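Local coordinates for protein DMATS type aromatic prenyltransferase (Micromonospora olivasterospora, PDB 6ZRY) that probably transfers a dimethylallyl group to the 6-position of the indole ring of tryptophan, as an aromatic prenyltransferase with an ABBA-barrel fold, at residues R29-P41 with T74-P86. Residues are numbered along the deposited sequence; the frame is centred on the assembly and turned at random. Where two conformers were deposited one is given.
Sequences RNLLAGLLGPVGP and TLRILGETLGSPP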
loop_
_atom_site.group_PDB
_atom_site.type_symbol
_atom_site.label_atom_id
_atom_site.label_comp_id
_atom_site.label_asym_id
_atom_site.label_seq_id
_atom_site.Cartn_x
_atom_site.Cartn_y
_atom_site.Cartn_z
ATOM N N ARG A 29 8.670 -11.999 11.445
ATOM C CA ARG A 29 8.243 -13.344 10.984
ATOM C C ARG A 29 7.076 -13.837 11.838
ATOM O O ARG A 29 6.182 -14.497 11.280
ATOM C CB ARG A 29 9.413 -14.314 10.988
ATOM C CG ARG A 29 10.501 -13.945 10.009
ATOM C CD ARG A 29 11.698 -14.831 10.228
ATOM N NE ARG A 29 11.390 -16.185 9.810
ATOM C CZ ARG A 29 12.215 -17.217 9.931
ATOM N NH1 ARG A 29 11.847 -18.406 9.487
ATOM N NH2 ARG A 29 13.401 -17.055 10.498
ATOM N N ASN A 30 7.068 -13.503 13.125
ATOM C CA ASN A 30 5.935 -13.814 14.046
ATOM C C ASN A 30 4.694 -13.045 13.589
ATOM O O ASN A 30 3.595 -13.614 13.625
ATOM C CB ASN A 30 6.278 -13.503 15.505
ATOM C CG ASN A 30 7.200 -14.544 16.109
ATOM O OD1 ASN A 30 7.289 -15.670 15.597
ATOM N ND2 ASN A 30 7.886 -14.190 17.191
ATOM N N LEU A 31 4.864 -11.790 13.163
ATOM C CA LEU A 31 3.718 -10.944 12.790
ATOM C C LEU A 31 3.180 -11.419 11.437
ATOM O O LEU A 31 1.959 -11.507 11.323
ATOM C CB LEU A 31 4.126 -9.476 12.809
ATOM C CG LEU A 31 4.395 -8.909 14.199
ATOM C CD1 LEU A 31 4.968 -7.520 14.093
ATOM C CD2 LEU A 31 3.143 -8.907 15.046
ATOM N N LEU A 32 4.047 -11.791 10.473
ATOM C CA LEU A 32 3.573 -12.311 9.170
ATOM C C LEU A 32 2.733 -13.580 9.381
ATOM O O LEU A 32 1.665 -13.697 8.723
ATOM C CB LEU A 32 4.754 -12.568 8.235
ATOM C CG LEU A 32 4.434 -13.294 6.924
ATOM C CD1 LEU A 32 3.495 -12.464 6.019
ATOM C CD2 LEU A 32 5.730 -13.624 6.194
ATOM N N ALA A 33 3.195 -14.532 10.208
ATOM C CA ALA A 33 2.435 -15.756 10.536
ATOM C C ALA A 33 1.059 -15.387 11.086
ATOM O O ALA A 33 0.084 -16.002 10.668
ATOM C CB ALA A 33 3.217 -16.633 11.509
ATOM N N GLY A 34 0.978 -14.406 11.988
ATOM C CA GLY A 34 -0.306 -13.912 12.544
ATOM C C GLY A 34 -1.190 -13.349 11.451
ATOM O O GLY A 34 -2.377 -13.678 11.399
ATOM N N LEU A 35 -0.626 -12.507 10.590
ATOM C CA LEU A 35 -1.390 -11.821 9.531
ATOM C C LEU A 35 -1.948 -12.877 8.572
ATOM O O LEU A 35 -3.117 -12.762 8.147
ATOM C CB LEU A 35 -0.455 -10.832 8.804
ATOM C CG LEU A 35 -1.103 -10.059 7.681
ATOM C CD1 LEU A 35 -2.361 -9.355 8.158
ATOM C CD2 LEU A 35 -0.130 -9.073 7.079
ATOM N N LEU A 36 -1.165 -13.896 8.239
ATOM C CA LEU A 36 -1.612 -14.928 7.271
ATOM C C LEU A 36 -2.798 -15.736 7.836
ATOM O O LEU A 36 -3.666 -16.191 7.030
ATOM C CB LEU A 36 -0.420 -15.801 6.918
ATOM C CG LEU A 36 0.576 -15.161 5.948
ATOM C CD1 LEU A 36 1.817 -16.018 5.804
ATOM C CD2 LEU A 36 -0.077 -14.955 4.593
ATOM N N GLY A 37 -2.857 -15.937 9.147
ATOM C CA GLY A 37 -3.896 -16.776 9.776
ATOM C C GLY A 37 -4.013 -18.109 9.044
ATOM O O GLY A 37 -2.998 -18.793 8.843
ATOM N N PRO A 38 -5.223 -18.499 8.555
ATOM C CA PRO A 38 -5.437 -19.840 8.001
ATOM C C PRO A 38 -4.774 -20.083 6.633
ATOM O O PRO A 38 -4.691 -21.193 6.208
ATOM C CB PRO A 38 -6.963 -19.908 7.888
ATOM C CG PRO A 38 -7.368 -18.481 7.637
ATOM C CD PRO A 38 -6.417 -17.654 8.454
ATOM N N VAL A 39 -4.324 -19.022 5.968
ATOM C CA VAL A 39 -3.602 -19.103 4.672
ATOM C C VAL A 39 -2.199 -19.669 4.897
ATOM O O VAL A 39 -1.680 -20.358 3.993
ATOM C CB VAL A 39 -3.573 -17.730 4.005
ATOM C CG1 VAL A 39 -2.615 -17.675 2.833
ATOM C CG2 VAL A 39 -4.962 -17.325 3.598
ATOM N N GLY A 40 -1.586 -19.385 6.051
ATOM C CA GLY A 40 -0.194 -19.768 6.298
ATOM C C GLY A 40 0.048 -21.249 5.984
ATOM O O GLY A 40 0.944 -21.604 5.191
ATOM N N PRO A 41 -0.698 -22.174 6.627
ATOM C CA PRO A 41 -0.484 -23.599 6.419
ATOM C C PRO A 41 -1.038 -24.183 5.116
ATOM O O PRO A 41 -0.823 -25.385 4.863
ATOM C CB PRO A 41 -1.233 -24.251 7.604
ATOM C CG PRO A 41 -1.446 -23.135 8.582
ATOM C CD PRO A 41 -1.639 -21.909 7.720
ATOM N N THR A 74 13.245 0.986 4.983
ATOM C CA THR A 74 12.078 0.527 5.739
ATOM C C THR A 74 11.423 -0.628 4.964
ATOM O O THR A 74 11.102 -0.449 3.807
ATOM C CB THR A 74 11.112 1.673 6.006
ATOM O OG1 THR A 74 11.783 2.689 6.757
ATOM C CG2 THR A 74 9.887 1.223 6.765
ATOM N N LEU A 75 11.197 -1.750 5.623
ATOM C CA LEU A 75 10.512 -2.922 5.017
ATOM C C LEU A 75 9.065 -2.906 5.506
ATOM O O LEU A 75 8.837 -2.653 6.699
ATOM C CB LEU A 75 11.315 -4.155 5.444
ATOM C CG LEU A 75 10.799 -5.544 5.114
ATOM C CD1 LEU A 75 10.545 -5.722 3.625
ATOM C CD2 LEU A 75 11.815 -6.570 5.605
ATOM N N ARG A 76 8.113 -3.139 4.615
ATOM C CA ARG A 76 6.687 -3.194 4.998
ATOM C C ARG A 76 6.019 -4.405 4.348
ATOM O O ARG A 76 6.477 -4.861 3.269
ATOM C CB ARG A 76 5.980 -1.890 4.634
ATOM C CG ARG A 76 6.706 -0.646 5.123
ATOM C CD ARG A 76 7.656 -0.068 4.068
ATOM N NE ARG A 76 6.946 0.058 2.804
ATOM C CZ ARG A 76 5.939 0.931 2.573
ATOM N NH1 ARG A 76 5.574 1.795 3.506
ATOM N NH2 ARG A 76 5.325 0.946 1.401
ATOM N N ILE A 77 4.982 -4.896 5.007
ATOM C CA ILE A 77 4.063 -5.917 4.475
ATOM C C ILE A 77 2.681 -5.300 4.501
ATOM O O ILE A 77 2.268 -4.876 5.601
ATOM C CB ILE A 77 4.078 -7.204 5.314
ATOM C CG1 ILE A 77 5.439 -7.890 5.284
ATOM C CG2 ILE A 77 2.977 -8.112 4.823
ATOM C CD1 ILE A 77 5.633 -8.923 6.360
ATOM N N LEU A 78 1.985 -5.319 3.373
ATOM C CA LEU A 78 0.545 -5.016 3.294
ATOM C C LEU A 78 -0.193 -6.335 3.169
ATOM O O LEU A 78 0.204 -7.149 2.341
ATOM C CB LEU A 78 0.283 -4.116 2.086
ATOM C CG LEU A 78 -1.178 -3.710 1.853
ATOM C CD1 LEU A 78 -1.638 -2.715 2.905
ATOM C CD2 LEU A 78 -1.346 -3.114 0.486
ATOM N N GLY A 79 -1.258 -6.551 3.920
ATOM C CA GLY A 79 -2.073 -7.739 3.647
ATOM C C GLY A 79 -3.276 -7.855 4.526
ATOM O O GLY A 79 -3.676 -6.848 5.157
ATOM N N GLU A 80 -3.881 -9.045 4.519
ATOM C CA GLU A 80 -5.124 -9.296 5.241
ATOM C C GLU A 80 -5.115 -10.738 5.742
ATOM O O GLU A 80 -4.423 -11.582 5.164
ATOM C CB GLU A 80 -6.358 -8.975 4.379
ATOM C CG GLU A 80 -6.498 -9.824 3.136
ATOM C CD GLU A 80 -7.720 -9.497 2.294
ATOM O OE1 GLU A 80 -8.687 -8.903 2.828
ATOM O OE2 GLU A 80 -7.703 -9.828 1.099
ATOM N N THR A 81 -5.886 -10.962 6.782
ATOM C CA THR A 81 -6.153 -12.278 7.386
ATOM C C THR A 81 -7.497 -12.761 6.868
ATOM O O THR A 81 -8.523 -12.124 7.167
ATOM C CB THR A 81 -6.166 -12.227 8.907
ATOM O OG1 THR A 81 -5.102 -11.403 9.418
ATOM C CG2 THR A 81 -6.062 -13.621 9.494
ATOM N N LEU A 82 -7.502 -13.862 6.134
ATOM C CA LEU A 82 -8.742 -14.385 5.560
ATOM C C LEU A 82 -9.569 -15.051 6.692
ATOM O O LEU A 82 -8.965 -15.534 7.665
ATOM C CB LEU A 82 -8.401 -15.348 4.431
ATOM C CG LEU A 82 -7.723 -14.714 3.208
ATOM C CD1 LEU A 82 -7.622 -15.726 2.080
ATOM C CD2 LEU A 82 -8.459 -13.462 2.711
ATOM N N GLY A 83 -10.897 -14.989 6.587
ATOM C CA GLY A 83 -11.825 -15.600 7.561
ATOM C C GLY A 83 -11.937 -17.107 7.376
ATOM O O GLY A 83 -11.347 -17.652 6.390
ATOM N N SER A 84 -12.685 -17.768 8.292
ATOM C CA SER A 84 -12.700 -19.247 8.459
ATOM C C SER A 84 -13.353 -19.888 7.243
ATOM O O SER A 84 -12.718 -20.711 6.586
ATOM C CB SER A 84 -13.320 -19.698 9.765
ATOM O OG SER A 84 -12.526 -20.728 10.346
ATOM N N PRO A 85 -14.624 -19.562 6.892
ATOM C CA PRO A 85 -15.034 -19.556 5.492
ATOM C C PRO A 85 -14.576 -18.182 4.987
ATOM O O PRO A 85 -14.978 -17.164 5.542
ATOM C CB PRO A 85 -16.568 -19.763 5.546
ATOM C CG PRO A 85 -16.877 -19.917 7.046
ATOM C CD PRO A 85 -15.742 -19.218 7.773
ATOM N N PRO A 86 -13.659 -18.080 3.996
ATOM C CA PRO A 86 -13.218 -16.768 3.530
ATOM C C PRO A 86 -14.372 -15.960 2.931
ATOM O O PRO A 86 -15.194 -16.531 2.234
ATOM C CB PRO A 86 -12.173 -17.086 2.458
ATOM C CG PRO A 86 -11.726 -18.501 2.790
ATOM C CD PRO A 86 -12.974 -19.182 3.311
HETATM O O HOH W 1 -4.664 -14.390 5.147
#
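One direct hydrogen bond joins the end of helix 29-36 to the chain leaving strand 74-79: the hydroxyl OG1 of T81 donates to the carbonyl O of L35, 2.7 Å away. It meets that oxygen at a C=O...donor angle of 125°, somewhat out of the carbonyl plane. Threonine suits the spot because OG1, anti to its own carbonyl carbon (chi1 -42°), takes the polar partner while the other branch, CG2, packs against CA of G37. Replacing T81 by an alanine would take away OG1 and CG2, and is likely to leave the L35 carbonyl without this donor and a gap beside G37. At G37 the chain leaves the helix with positive phi, and a beta carbon would run into CG2 of T81 and CD of P38, so glycine fits here. A water completes the polar link, donating to O of L36 and O of E80 and accepting from N of L82.

Among the apolar contacts, L35 splits its two methyls: CD2 reaches CG2 of I77 at 4.0 Å, whereas CD1 lies by OG1 of T81 and against the backbone carbons of G79 and E80. Branched I77 also offers CD1 to CD1 of L32, the two side chains crossing at about a right angle. V61 touches L32, L35 and I77. Past the helix, compact V39 presses CG2 on CD1 of L82 at a tight 3.5 Å.

Set apart from these, the flat ring of P38 packs CG and CD against the carbonyl O of L82, each 3.4 Å away.

L78, pointing away from the helix, touches the bound tryptophan. Helix and strand run nearly parallel, 7° apart, the helix packed outside the antiparallel strands as in the ABBA barrel of aromatic prenyltransferases.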